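PDB 4PEY: putative secreted protein from Streptomyces sp. SirexAA-E, which cleaves laminarin and laminarioligosaccharides by exo-acting hydrolysis of beta-1,3-glucan chains from their non-reducing ends, giving glucose and laminaribiose. Local coordinates for residues 78-83 against 225-230; 113-118 against 135-140; 292-297 against 313-318; 442-447 against 481-486; 523-528 against 537-542. The protein carries 1 engineered substitution. All coordinates share one frame; numbering follows the deposited sequence. Where two conformers were deposited one is given.

Interaction 1: 78-83 against 225-230; sequences AGLGLN and LYLDGD
Two first torsions bring Leu-82 and Tyr-226 together: CG of Leu-82 lies anti to the backbone N (chi1 -175°), while CG of Tyr-226 sits between backbone N and carbonyl carbon (chi1 80°). The two side chains then run alongside each other in the same direction, and Leu-82 CD1 rests over one face of the phenol, 4.1 Å from the Tyr-226 ring centroid, as a CH-pi contact offset toward the rim. Beyond the ring, Tyr-226 OH is hydrogen-bonded to Ser-257. The chain here leaves strand 75-79 of the parallel beta-helix and crosses the hairpin strand 224-228, the touching parts running 72° apart, so no extended strand pairing develops. The direct backbone bond that remains, from Leu-227 N to Leu-80 O, is short at 2.7 Å and almost straight. The two methyls of Leu-80 go to different partners: CD1 meets Leu-227 CD1 at 4.0 Å, and CD2 packs on Leu-225 O at 3.6 Å. Water fills in where the chains diverge. One molecule donates to both Gly-79 O and Leu-225 O, the latter at 2.7 Å; another donates to Leu-227 O and accepts a weak bond from Leu-82 N.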
# COMPACT_ATOMS: atom_id res chain seq x y z
N ALA A 78 -10.83 12.18 4.53
CA ALA A 78 -11.76 11.74 3.50
C ALA A 78 -13.06 12.53 3.51
O ALA A 78 -13.45 13.10 4.53
CB ALA A 78 -12.07 10.25 3.66
N GLY A 79 -13.72 12.53 2.35
CA GLY A 79 -15.07 13.05 2.24
C GLY A 79 -16.09 11.94 2.46
O GLY A 79 -15.78 10.75 2.36
N LEU A 80 -17.32 12.35 2.75
CA LEU A 80 -18.39 11.43 3.10
C LEU A 80 -19.54 11.46 2.08
O LEU A 80 -20.65 11.05 2.38
CB LEU A 80 -18.92 11.74 4.50
CG LEU A 80 -17.98 11.44 5.67
CD1 LEU A 80 -18.48 12.10 6.96
CD2 LEU A 80 -17.81 9.93 5.87
N GLY A 81 -19.26 11.95 0.88
CA GLY A 81 -20.24 11.88 -0.19
C GLY A 81 -20.17 10.55 -0.91
O GLY A 81 -19.22 9.78 -0.74
N LEU A 82 -21.18 10.26 -1.72
CA LEU A 82 -21.16 9.08 -2.55
C LEU A 82 -20.12 9.27 -3.66
O LEU A 82 -19.49 8.31 -4.11
CB LEU A 82 -22.54 8.80 -3.14
CG LEU A 82 -22.69 7.52 -3.96
CD1 LEU A 82 -22.35 6.29 -3.12
CD2 LEU A 82 -24.09 7.43 -4.51
N ASN A 83 -19.95 10.52 -4.08
CA ASN A 83 -19.01 10.87 -5.13
C ASN A 83 -18.00 11.92 -4.65
O ASN A 83 -18.31 12.71 -3.75
CB ASN A 83 -19.78 11.37 -6.36
CG ASN A 83 -20.58 10.27 -7.04
OD1 ASN A 83 -21.81 10.29 -7.06
ND2 ASN A 83 -19.87 9.30 -7.60
N LEU A 225 -16.40 4.67 3.92
CA LEU A 225 -17.47 5.23 4.71
C LEU A 225 -18.07 6.46 4.03
O LEU A 225 -17.33 7.30 3.52
CB LEU A 225 -16.95 5.60 6.11
CG LEU A 225 -17.97 6.05 7.15
CD1 LEU A 225 -18.86 4.87 7.58
CD2 LEU A 225 -17.26 6.68 8.36
N TYR A 226 -19.39 6.58 4.03
CA TYR A 226 -20.00 7.80 3.53
C TYR A 226 -21.33 8.04 4.21
O TYR A 226 -21.81 7.21 4.99
CB TYR A 226 -20.16 7.76 2.01
CG TYR A 226 -21.35 6.98 1.50
CD1 TYR A 226 -21.36 5.58 1.52
CD2 TYR A 226 -22.46 7.63 0.96
CE1 TYR A 226 -22.45 4.87 1.03
CE2 TYR A 226 -23.55 6.93 0.48
CZ TYR A 226 -23.54 5.54 0.52
OH TYR A 226 -24.62 4.84 0.04
N LEU A 227 -21.91 9.21 3.94
CA LEU A 227 -23.22 9.57 4.45
C LEU A 227 -24.28 9.51 3.36
O LEU A 227 -24.16 10.17 2.34
CB LEU A 227 -23.19 10.98 5.04
CG LEU A 227 -22.67 11.08 6.47
CD1 LEU A 227 -22.41 12.53 6.83
CD2 LEU A 227 -23.68 10.45 7.43
N ASP A 228 -25.30 8.69 3.58
CA ASP A 228 -26.48 8.67 2.73
C ASP A 228 -27.56 9.45 3.47
O ASP A 228 -28.21 8.92 4.37
CB ASP A 228 -26.91 7.23 2.45
CG ASP A 228 -28.02 7.13 1.42
OD1 ASP A 228 -28.27 8.13 0.70
OD2 ASP A 228 -28.63 6.05 1.32
N GLY A 229 -27.71 10.72 3.11
CA GLY A 229 -28.50 11.64 3.91
C GLY A 229 -27.82 11.83 5.26
O GLY A 229 -26.69 12.32 5.33
N ASP A 230 -28.49 11.40 6.32
CA ASP A 230 -27.94 11.51 7.67
C ASP A 230 -27.45 10.17 8.21
O ASP A 230 -27.02 10.08 9.36
CB ASP A 230 -28.99 12.08 8.63
CG ASP A 230 -29.23 13.57 8.42
OD1 ASP A 230 -28.80 14.10 7.37
OD2 ASP A 230 -29.84 14.19 9.30
O HOH W 1 -14.82 8.14 3.06
O HOH W 2 -23.88 11.23 -0.09

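Interaction 2: 113-118 against 135-140; sequences ENLALN and RRMHVK
Glu-113 to Asn-118 and Arg-135 to Lys-140 run parallel in strict one-to-one register, their end-to-end directions only 8° apart, with bridges at Glu-113/Arg-135, Ala-116/His-138 and Leu-117/Val-139. Leu-117 is held through both of its backbone polar atoms, which face 135-140: its N donates to His-138 O at 2.7 Å, and its O accepts from Lys-140 N at 2.8 Å. Met-137 is bent at chi2 and chi3 (both -70°), which folds its thioether back toward 113-118. Its methyl CE consequently reaches Leu-117 CD1 at 3.7 Å and Leu-115 CB at 3.9 Å, while SD accepts a weak bond from Leu-115 N. Asn-114 and Arg-136 lie alongside each other, pointing the same way. Asn-114 OD1 approaches the guanidinium edge in its plane, but the bond from Arg-136 NE is long and weak at 3.4 Å, and Arg-136 was modelled in two conformers. Their firmer partners are backbone carbonyls: Asn-114 ND2 binds Gly-79 O and Gly-81 O, and Arg-136 NH1 binds Leu-82 O. Both residues have positive phi, so the two chains turn the same corner at matching positions. Equivalent corners stacked one coil on the next, between parallel strands belonging to different faces, are the hallmark of the parallel beta-helix, two of which lie in tandem in glycoside hydrolase family 55.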
# COMPACT_ATOMS: atom_id res chain seq x y z
N GLU A 113 -8.86 10.32 0.57
CA GLU A 113 -9.87 9.63 -0.23
C GLU A 113 -11.15 10.44 -0.41
O GLU A 113 -11.62 11.11 0.52
CB GLU A 113 -10.19 8.26 0.39
CG GLU A 113 -11.16 7.39 -0.39
CD GLU A 113 -11.23 5.96 0.14
OE1 GLU A 113 -11.08 5.76 1.37
OE2 GLU A 113 -11.42 5.03 -0.68
N ASN A 114 -11.73 10.38 -1.60
CA ASN A 114 -13.12 10.81 -1.81
C ASN A 114 -13.36 12.30 -1.56
O ASN A 114 -14.36 12.69 -0.94
CB ASN A 114 -14.06 9.96 -0.94
CG ASN A 114 -15.51 10.01 -1.42
OD1 ASN A 114 -15.78 10.17 -2.61
ND2 ASN A 114 -16.45 9.86 -0.48
N LEU A 115 -12.44 13.11 -2.07
CA LEU A 115 -12.54 14.57 -1.99
C LEU A 115 -12.27 15.19 -3.35
O LEU A 115 -11.49 14.65 -4.14
CB LEU A 115 -11.54 15.14 -0.98
CG LEU A 115 -11.72 14.80 0.50
CD1 LEU A 115 -10.44 15.06 1.25
CD2 LEU A 115 -12.86 15.63 1.09
N ALA A 116 -12.88 16.35 -3.59
CA ALA A 116 -12.48 17.20 -4.71
C ALA A 116 -11.67 18.38 -4.17
O ALA A 116 -12.04 18.97 -3.15
CB ALA A 116 -13.70 17.69 -5.49
N LEU A 117 -10.56 18.68 -4.83
CA LEU A 117 -9.65 19.74 -4.37
C LEU A 117 -9.52 20.85 -5.41
O LEU A 117 -9.31 20.57 -6.60
CB LEU A 117 -8.27 19.19 -4.05
CG LEU A 117 -8.20 17.99 -3.11
CD1 LEU A 117 -6.75 17.57 -2.93
CD2 LEU A 117 -8.83 18.31 -1.76
N ASN A 118 -9.64 22.08 -4.94
CA ASN A 118 -9.41 23.28 -5.74
C ASN A 118 -8.21 24.01 -5.13
O ASN A 118 -8.39 24.94 -4.33
CB ASN A 118 -10.67 24.17 -5.75
CG ASN A 118 -10.55 25.38 -6.66
OD1 ASN A 118 -9.77 25.39 -7.62
ND2 ASN A 118 -11.34 26.41 -6.37
N ARG A 135 -6.79 8.00 -3.19
CA ARG A 135 -7.86 7.27 -3.88
C ARG A 135 -9.12 8.10 -4.10
O ARG A 135 -9.50 8.87 -3.23
CB ARG A 135 -8.29 6.03 -3.08
CG ARG A 135 -7.27 4.92 -2.95
CD ARG A 135 -7.84 3.80 -2.08
NE ARG A 135 -6.89 2.71 -1.84
CZ ARG A 135 -6.70 1.67 -2.64
NH1 ARG A 135 -7.41 1.54 -3.76
NH2 ARG A 135 -5.79 0.75 -2.32
N ARG A 136 -9.77 7.90 -5.24
CA ARG A 136 -11.08 8.51 -5.49
C ARG A 136 -11.03 10.02 -5.24
O ARG A 136 -11.93 10.59 -4.62
CB ARG A 136 -12.16 7.84 -4.61
CG ARG A 136 -13.59 7.95 -5.12
CD ARG A 136 -14.59 7.35 -4.11
NE ARG A 136 -15.98 7.44 -4.56
CZ ARG A 136 -16.56 6.53 -5.34
NH1 ARG A 136 -17.83 6.68 -5.70
NH2 ARG A 136 -15.88 5.48 -5.76
N MET A 137 -9.97 10.65 -5.74
CA MET A 137 -9.79 12.09 -5.59
C MET A 137 -10.06 12.80 -6.91
O MET A 137 -9.76 12.28 -7.98
CB MET A 137 -8.36 12.40 -5.13
CG MET A 137 -7.99 11.79 -3.79
SD MET A 137 -8.83 12.54 -2.37
CE MET A 137 -8.05 14.16 -2.30
N HIS A 138 -10.60 14.02 -6.82
CA HIS A 138 -10.70 14.88 -7.99
C HIS A 138 -9.90 16.14 -7.75
O HIS A 138 -10.32 17.00 -6.98
CB HIS A 138 -12.15 15.26 -8.32
CG HIS A 138 -12.28 16.06 -9.58
ND1 HIS A 138 -13.37 16.86 -9.85
CD2 HIS A 138 -11.44 16.20 -10.63
CE1 HIS A 138 -13.21 17.45 -11.03
NE2 HIS A 138 -12.04 17.07 -11.52
N VAL A 139 -8.75 16.27 -8.42
CA VAL A 139 -7.94 17.48 -8.26
C VAL A 139 -8.22 18.41 -9.43
O VAL A 139 -7.93 18.08 -10.59
CB VAL A 139 -6.43 17.17 -8.18
CG1 VAL A 139 -5.66 18.46 -7.93
CG2 VAL A 139 -6.15 16.16 -7.07
N LYS A 140 -8.82 19.56 -9.13
CA LYS A 140 -9.16 20.54 -10.16
C LYS A 140 -7.97 21.48 -10.33
O LYS A 140 -8.03 22.65 -9.98
CB LYS A 140 -10.45 21.29 -9.79
CG LYS A 140 -11.61 20.34 -9.51
CD LYS A 140 -12.96 21.02 -9.42
CE LYS A 140 -13.10 21.83 -8.15
NZ LYS A 140 -14.51 22.24 -7.88

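Interaction 3: 292-297 against 313-318; sequences YHVDQP and ATIIPD
Tyr-292 to Val-294 pair with Ile-315 to Pro-317 as neighbouring parallel strands on successive coils of a parallel beta-helix, their short axes 4.6 Å apart and inclined by 28°. Four backbone bonds alternate across the seam; the shortest, Tyr-292 N to Thr-314 O, measures 2.7 Å. On the face carrying Tyr-292 and Val-294, packing is apolar: Val-294 CG2 meets Ile-315 CG2 at 4.0 Å, and helix 272-280 lies against Val-294 through Ala-272. Tyr-292 turns its ring edge to Ala-313 CB and hydrogen-bonds through its hydroxyl to Thr-288. The other face carries His-293, whose CG lies beside the backbone N (chi1 -72°), bringing the imidazole alongside Ile-316. Ile-316 CB sits over the ring, 4.1 Å from the His-293 centroid, in a CH-pi contact offset toward the rim, while Ile-316 CD1 approaches NE2 of the same histidine. Ring rotation is thus probably restrained by an aliphatic surface over one face and by a carboxylate at the edge. The ring and the carboxylate of Asp-318 are turned 41° apart, yet His-293 ND1 donates almost straight, at 2.8 Å and in the ring plane, to the syn lone pair of Asp-318 OD1.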
# COMPACT_ATOMS: atom_id res chain seq x y z
N TYR A 292 -4.72 -1.90 18.41
CA TYR A 292 -5.42 -3.05 18.96
C TYR A 292 -4.51 -4.26 19.14
O TYR A 292 -4.11 -4.88 18.17
CB TYR A 292 -6.60 -3.42 18.05
CG TYR A 292 -7.54 -2.28 17.81
CD1 TYR A 292 -7.37 -1.41 16.73
CD2 TYR A 292 -8.58 -2.04 18.69
CE1 TYR A 292 -8.23 -0.34 16.53
CE2 TYR A 292 -9.44 -0.98 18.50
CZ TYR A 292 -9.27 -0.14 17.42
OH TYR A 292 -10.14 0.91 17.25
N HIS A 293 -4.20 -4.61 20.39
CA HIS A 293 -3.48 -5.85 20.67
C HIS A 293 -4.46 -7.01 20.65
O HIS A 293 -5.56 -6.91 21.21
CB HIS A 293 -2.77 -5.80 22.02
CG HIS A 293 -1.57 -4.91 22.04
ND1 HIS A 293 -0.28 -5.39 21.92
CD2 HIS A 293 -1.46 -3.56 22.13
CE1 HIS A 293 0.57 -4.38 21.95
NE2 HIS A 293 -0.12 -3.26 22.08
N VAL A 294 -4.08 -8.12 20.01
CA VAL A 294 -4.92 -9.32 20.02
C VAL A 294 -4.11 -10.52 20.53
O VAL A 294 -2.93 -10.67 20.21
CB VAL A 294 -5.51 -9.62 18.62
CG1 VAL A 294 -6.47 -8.52 18.20
CG2 VAL A 294 -4.42 -9.80 17.57
N ASP A 295 -4.73 -11.37 21.35
CA ASP A 295 -4.02 -12.52 21.90
C ASP A 295 -4.33 -13.80 21.12
O ASP A 295 -3.81 -14.87 21.43
CB ASP A 295 -4.35 -12.71 23.38
CG ASP A 295 -5.80 -13.04 23.64
OD1 ASP A 295 -6.63 -12.91 22.72
OD2 ASP A 295 -6.11 -13.41 24.79
N GLN A 296 -5.18 -13.66 20.11
CA GLN A 296 -5.46 -14.74 19.17
C GLN A 296 -5.78 -14.11 17.82
O GLN A 296 -6.11 -12.93 17.75
CB GLN A 296 -6.63 -15.62 19.65
CG GLN A 296 -7.95 -14.87 19.71
CD GLN A 296 -9.09 -15.74 20.20
OE1 GLN A 296 -9.64 -16.55 19.45
NE2 GLN A 296 -9.46 -15.57 21.47
N PRO A 297 -5.67 -14.89 16.72
CA PRO A 297 -5.94 -14.27 15.42
C PRO A 297 -7.37 -13.75 15.26
O PRO A 297 -8.32 -14.36 15.76
CB PRO A 297 -5.70 -15.42 14.43
CG PRO A 297 -4.77 -16.34 15.15
CD PRO A 297 -5.16 -16.26 16.59
N ALA A 313 -5.77 2.54 11.65
CA ALA A 313 -6.05 1.54 12.67
C ALA A 313 -5.04 0.40 12.58
O ALA A 313 -4.76 -0.11 11.49
CB ALA A 313 -7.47 1.00 12.52
N THR A 314 -4.49 0.02 13.72
CA THR A 314 -3.34 -0.86 13.77
C THR A 314 -3.62 -2.08 14.64
O THR A 314 -4.18 -1.95 15.73
CB THR A 314 -2.11 -0.10 14.32
OG1 THR A 314 -1.78 0.95 13.40
CG2 THR A 314 -0.90 -1.02 14.50
N ILE A 315 -3.22 -3.25 14.15
CA ILE A 315 -3.37 -4.49 14.90
C ILE A 315 -1.99 -5.04 15.27
O ILE A 315 -1.14 -5.21 14.40
CB ILE A 315 -4.13 -5.55 14.09
CG1 ILE A 315 -5.52 -5.02 13.71
CG2 ILE A 315 -4.24 -6.85 14.88
CD1 ILE A 315 -6.17 -5.78 12.59
N ILE A 316 -1.78 -5.29 16.56
CA ILE A 316 -0.54 -5.92 17.02
C ILE A 316 -0.86 -7.30 17.57
O ILE A 316 -1.59 -7.42 18.55
CB ILE A 316 0.17 -5.09 18.11
CG1 ILE A 316 0.62 -3.73 17.56
CG2 ILE A 316 1.37 -5.87 18.69
CD1 ILE A 316 1.09 -2.78 18.66
N PRO A 317 -0.31 -8.35 16.94
CA PRO A 317 -0.51 -9.70 17.47
C PRO A 317 0.45 -9.98 18.63
O PRO A 317 1.67 -9.88 18.47
CB PRO A 317 -0.23 -10.59 16.27
CG PRO A 317 0.80 -9.81 15.48
CD PRO A 317 0.50 -8.34 15.71
N ASP A 318 -0.10 -10.31 19.79
CA ASP A 318 0.71 -10.70 20.94
C ASP A 318 1.01 -12.19 20.89
O ASP A 318 0.39 -12.93 20.12
CB ASP A 318 0.00 -10.36 22.25
CG ASP A 318 -0.23 -8.87 22.44
OD1 ASP A 318 0.45 -8.05 21.78
OD2 ASP A 318 -1.10 -8.52 23.27

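Interaction 4: 442-447 against 481-486; sequences DVQWSG and KVDDSV
Asp-483 spreads its carboxylate between Gln-444 and Ser-446, and around it the contact is tightest. Ser-446 OG donates to Asp-483 OD2 at 2.6 Å, arriving from well above the carboxylate plane, and the same hydroxyl also bonds His-422 NE2. Gln-444, extended from CB to its amide, places NE2 2.8 Å from Asp-483 OD1, on its syn lone pair. That bond is straight (177°) and lies in the amide plane, although Gln-444 was modelled in two conformers. An alanine in place of Asp-483 would probably leave the Gln-444 amide free to turn and the Ser-446 hydroxyl without its carboxylate mate. Beneath, the backbone is closely stitched: Trp-445 N donates to Lys-481 O at 2.7 Å, and Asp-483 N returns a bond to Trp-445 O. The buried Trp-445 ring leads off to an edge-to-face contact with His-489. Past Asp-483 the fit loosens into a type I turn, 483-486, where exposed Asp-484 and Ser-485 keep clear of the other strand and a water links Ser-446 O to Ser-485 OG. The turn closes again at buried Val-486, whose CG2 rests on Ser-446 O at 3.5 Å. Strands 443-445 and 480-482 are neighbours in one parallel face of the beta-helix, on consecutive coils.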
# COMPACT_ATOMS: atom_id res chain seq x y z
N ASP A 442 12.13 -11.19 -0.23
CA ASP A 442 11.06 -10.23 0.06
C ASP A 442 9.72 -10.74 -0.49
O ASP A 442 8.73 -10.72 0.23
CB ASP A 442 11.41 -8.86 -0.51
CG ASP A 442 12.79 -8.41 -0.09
OD1 ASP A 442 13.77 -8.94 -0.67
OD2 ASP A 442 12.92 -7.55 0.82
N VAL A 443 9.71 -11.19 -1.74
CA VAL A 443 8.52 -11.79 -2.34
C VAL A 443 8.89 -13.13 -2.96
O VAL A 443 9.89 -13.24 -3.68
CB VAL A 443 7.89 -10.88 -3.43
CG1 VAL A 443 6.75 -11.59 -4.16
CG2 VAL A 443 7.39 -9.58 -2.81
N GLN A 444 8.08 -14.14 -2.66
CA GLN A 444 8.19 -15.44 -3.31
C GLN A 444 6.84 -15.80 -3.91
O GLN A 444 5.80 -15.63 -3.27
CB GLN A 444 8.67 -16.51 -2.33
CG GLN A 444 8.80 -17.89 -2.94
CD GLN A 444 9.45 -18.90 -2.01
OE1 GLN A 444 9.58 -18.65 -0.81
NE2 GLN A 444 9.85 -20.04 -2.55
N TRP A 445 6.85 -16.28 -5.15
CA TRP A 445 5.62 -16.62 -5.85
C TRP A 445 5.68 -18.07 -6.27
O TRP A 445 6.52 -18.44 -7.10
CB TRP A 445 5.42 -15.70 -7.06
CG TRP A 445 3.98 -15.41 -7.38
CD1 TRP A 445 3.04 -16.29 -7.84
CD2 TRP A 445 3.34 -14.13 -7.29
NE1 TRP A 445 1.84 -15.64 -8.04
CE2 TRP A 445 2.00 -14.31 -7.71
CE3 TRP A 445 3.76 -12.86 -6.90
CZ2 TRP A 445 1.08 -13.26 -7.75
CZ3 TRP A 445 2.84 -11.81 -6.94
CH2 TRP A 445 1.52 -12.02 -7.36
N SER A 446 4.80 -18.89 -5.68
CA SER A 446 4.78 -20.33 -5.92
C SER A 446 3.54 -20.75 -6.70
O SER A 446 3.50 -21.83 -7.28
CB SER A 446 4.82 -21.09 -4.59
OG SER A 446 5.97 -20.73 -3.83
N GLY A 447 2.51 -19.90 -6.68
CA GLY A 447 1.28 -20.20 -7.38
C GLY A 447 1.36 -19.95 -8.88
O GLY A 447 2.30 -19.32 -9.35
N LYS A 481 11.09 -13.63 -6.26
CA LYS A 481 11.41 -14.96 -6.73
C LYS A 481 10.17 -15.70 -7.20
O LYS A 481 9.21 -15.84 -6.45
CB LYS A 481 12.08 -15.78 -5.62
CG LYS A 481 12.32 -17.24 -6.03
CD LYS A 481 12.75 -18.10 -4.87
CE LYS A 481 12.95 -19.55 -5.30
NZ LYS A 481 14.12 -19.75 -6.20
N VAL A 482 10.20 -16.16 -8.45
CA VAL A 482 9.20 -17.08 -8.96
C VAL A 482 9.80 -18.47 -8.90
O VAL A 482 10.87 -18.71 -9.48
CB VAL A 482 8.80 -16.72 -10.41
CG1 VAL A 482 7.74 -17.68 -10.94
CG2 VAL A 482 8.29 -15.27 -10.46
N ASP A 483 9.14 -19.39 -8.20
CA ASP A 483 9.66 -20.75 -8.05
C ASP A 483 9.91 -21.41 -9.40
O ASP A 483 9.18 -21.17 -10.37
CB ASP A 483 8.70 -21.61 -7.23
CG ASP A 483 8.73 -21.27 -5.75
OD1 ASP A 483 9.54 -20.41 -5.34
OD2 ASP A 483 7.94 -21.89 -5.01
N ASP A 484 10.94 -22.25 -9.46
CA ASP A 484 11.30 -22.93 -10.70
C ASP A 484 10.16 -23.80 -11.26
O ASP A 484 10.07 -23.99 -12.47
CB ASP A 484 12.55 -23.80 -10.50
CG ASP A 484 13.80 -22.97 -10.30
OD1 ASP A 484 13.80 -21.78 -10.70
OD2 ASP A 484 14.79 -23.50 -9.75
N SER A 485 9.30 -24.29 -10.38
CA SER A 485 8.22 -25.19 -10.78
C SER A 485 7.06 -24.46 -11.47
O SER A 485 6.23 -25.08 -12.14
CB SER A 485 7.69 -25.96 -9.57
OG SER A 485 7.26 -25.08 -8.55
N VAL A 486 7.00 -23.14 -11.31
CA VAL A 486 5.93 -22.34 -11.90
C VAL A 486 6.01 -22.33 -13.43
O VAL A 486 7.11 -22.27 -13.99
CB VAL A 486 5.98 -20.89 -11.35
CG1 VAL A 486 5.06 -19.96 -12.13
CG2 VAL A 486 5.64 -20.89 -9.86
O HOH W 3 4.91 -24.20 -8.00

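Interaction 5: 523-528 against 537-542; sequences HDLLVV and EHVIND
Leu-525 meets Val-539 and Ile-540 at the last turns of the beta-helix, where strand 520-529 is covered by the chain leading to the closing strand 555-560. Followed outward, Leu-525 begins with CB against Val-539 CG1 at 3.8 Å. CG stands anti to the carbonyl carbon (chi1 -59°), which carries the fork over to the next residue. There CD1 touches Ile-540 CD1 at 3.8 Å and also lies 4.0 Å from Ile-540 CB, the two side chains crossing at a slant. Met-494 and Phe-512 border the same leucine. Val-539 and Ile-540 fit a classic beta bulge opposite Ile-543, and both also touch Leu-525. No hydrogen bond spans the two segments; the joint is hydrophobic and buried. Leu-526 instead faces away, its side chain about 8 Å from that of substrate-binding Gln-173. Val-527 sends CG1 to the backbone of Val-539 and CG2 to its CG2 methyl. An alanine at Val-527 would probably open a gap against Val-539, since both of these branches make contacts across the joint. Val-527 CG1 lies 4.0 Å from Val-539 O, and its CG2 touches both Val-539 CG2, at 4.0 Å, and His-538 O, at 3.9 Å.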
# COMPACT_ATOMS: atom_id res chain seq x y z
N HIS A 523 8.45 -7.53 -17.85
CA HIS A 523 8.55 -6.33 -18.65
C HIS A 523 9.05 -5.19 -17.78
O HIS A 523 8.46 -4.92 -16.74
CB HIS A 523 7.20 -5.96 -19.26
CG HIS A 523 6.49 -7.12 -19.87
ND1 HIS A 523 6.76 -7.56 -21.15
CD2 HIS A 523 5.52 -7.93 -19.39
CE1 HIS A 523 5.99 -8.60 -21.42
NE2 HIS A 523 5.22 -8.84 -20.37
N ASP A 524 10.13 -4.55 -18.22
CA ASP A 524 10.66 -3.35 -17.57
C ASP A 524 11.12 -3.63 -16.13
O ASP A 524 10.49 -3.20 -15.16
CB ASP A 524 9.63 -2.21 -17.60
CG ASP A 524 9.16 -1.87 -19.01
OD1 ASP A 524 9.76 -2.37 -19.98
OD2 ASP A 524 8.20 -1.08 -19.15
N LEU A 525 12.23 -4.36 -16.03
CA LEU A 525 12.90 -4.64 -14.76
C LEU A 525 14.08 -3.70 -14.54
O LEU A 525 14.74 -3.29 -15.50
CB LEU A 525 13.41 -6.07 -14.72
CG LEU A 525 12.40 -7.20 -14.90
CD1 LEU A 525 13.11 -8.55 -14.85
CD2 LEU A 525 11.31 -7.11 -13.84
N LEU A 526 14.38 -3.38 -13.29
CA LEU A 526 15.58 -2.61 -12.99
C LEU A 526 16.10 -2.90 -11.60
O LEU A 526 15.34 -3.25 -10.69
CB LEU A 526 15.28 -1.11 -13.17
CG LEU A 526 14.16 -0.53 -12.29
CD1 LEU A 526 14.56 0.77 -11.58
CD2 LEU A 526 12.86 -0.41 -13.09
N VAL A 527 17.42 -2.77 -11.45
CA VAL A 527 18.03 -2.78 -10.13
C VAL A 527 18.92 -1.54 -9.98
O VAL A 527 19.44 -1.01 -10.97
CB VAL A 527 18.85 -4.07 -9.85
CG1 VAL A 527 17.94 -5.30 -9.90
CG2 VAL A 527 20.03 -4.22 -10.82
N VAL A 528 19.06 -1.06 -8.75
CA VAL A 528 19.77 0.19 -8.51
C VAL A 528 20.56 0.09 -7.21
O VAL A 528 20.00 -0.30 -6.18
CB VAL A 528 18.82 1.42 -8.40
CG1 VAL A 528 19.63 2.70 -8.46
CG2 VAL A 528 17.73 1.41 -9.47
N GLU A 537 24.97 -7.89 -9.16
CA GLU A 537 25.75 -8.56 -10.19
C GLU A 537 24.97 -8.63 -11.50
O GLU A 537 25.56 -8.62 -12.59
CB GLU A 537 26.15 -9.97 -9.72
CG GLU A 537 27.04 -9.92 -8.50
CD GLU A 537 27.54 -11.28 -8.05
OE1 GLU A 537 26.77 -12.25 -8.13
OE2 GLU A 537 28.70 -11.35 -7.61
N HIS A 538 23.65 -8.72 -11.38
CA HIS A 538 22.74 -8.85 -12.52
C HIS A 538 21.38 -8.29 -12.15
O HIS A 538 21.13 -7.94 -10.99
CB HIS A 538 22.60 -10.32 -12.94
CG HIS A 538 23.87 -10.93 -13.45
ND1 HIS A 538 24.43 -10.58 -14.66
CD2 HIS A 538 24.70 -11.86 -12.91
CE1 HIS A 538 25.54 -11.26 -14.85
NE2 HIS A 538 25.73 -12.05 -13.80
N VAL A 539 20.49 -8.21 -13.13
CA VAL A 539 19.12 -7.78 -12.90
C VAL A 539 18.22 -8.96 -12.52
O VAL A 539 17.57 -8.96 -11.46
CB VAL A 539 18.54 -7.07 -14.15
CG1 VAL A 539 17.07 -6.74 -13.95
CG2 VAL A 539 19.34 -5.81 -14.45
N ILE A 540 18.18 -9.97 -13.38
CA ILE A 540 17.35 -11.15 -13.16
C ILE A 540 18.16 -12.40 -13.49
O ILE A 540 18.82 -12.45 -14.53
CB ILE A 540 16.03 -11.10 -14.01
CG1 ILE A 540 15.22 -12.38 -13.81
CG2 ILE A 540 16.35 -10.82 -15.49
CD1 ILE A 540 13.77 -12.29 -14.32
N ASN A 541 18.14 -13.39 -12.61
CA ASN A 541 18.96 -14.58 -12.77
C ASN A 541 20.43 -14.18 -13.00
O ASN A 541 21.03 -13.55 -12.13
CB ASN A 541 18.45 -15.44 -13.92
CG ASN A 541 17.07 -16.01 -13.66
OD1 ASN A 541 16.52 -15.88 -12.56
ND2 ASN A 541 16.50 -16.67 -14.66
N ASP A 542 20.98 -14.54 -14.16
CA ASP A 542 22.34 -14.13 -14.53
C ASP A 542 22.33 -13.18 -15.73
O ASP A 542 23.33 -13.07 -16.47
CB ASP A 542 23.19 -15.38 -14.82
CG ASP A 542 22.58 -16.28 -15.89
OD1 ASP A 542 23.30 -17.17 -16.39
OD2 ASP A 542 21.39 -16.11 -16.24

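In the fold
Interactions 2, 3 and 4 each join parallel strands of adjacent coils, so regular backbone bonding dominates; interactions 1 and 5 lack that register and rely more on side chains. Interactions 1 and 2 touch directly through side-chain to backbone bonds at the corner they share. Interactions 4 and 5 are neighbours, with centres about 16 Å apart, and both lie on the opposite side of the chain's centre from interaction 1. Interaction 5 is buried and has no hydrogen bond between its segments, whereas interaction 4 is only partly buried and uses a carboxylate. Interaction 3 mixes a buried apolar face with a histidine-carboxylate pair at the surface, the histidine exposed and the aspartate partly so.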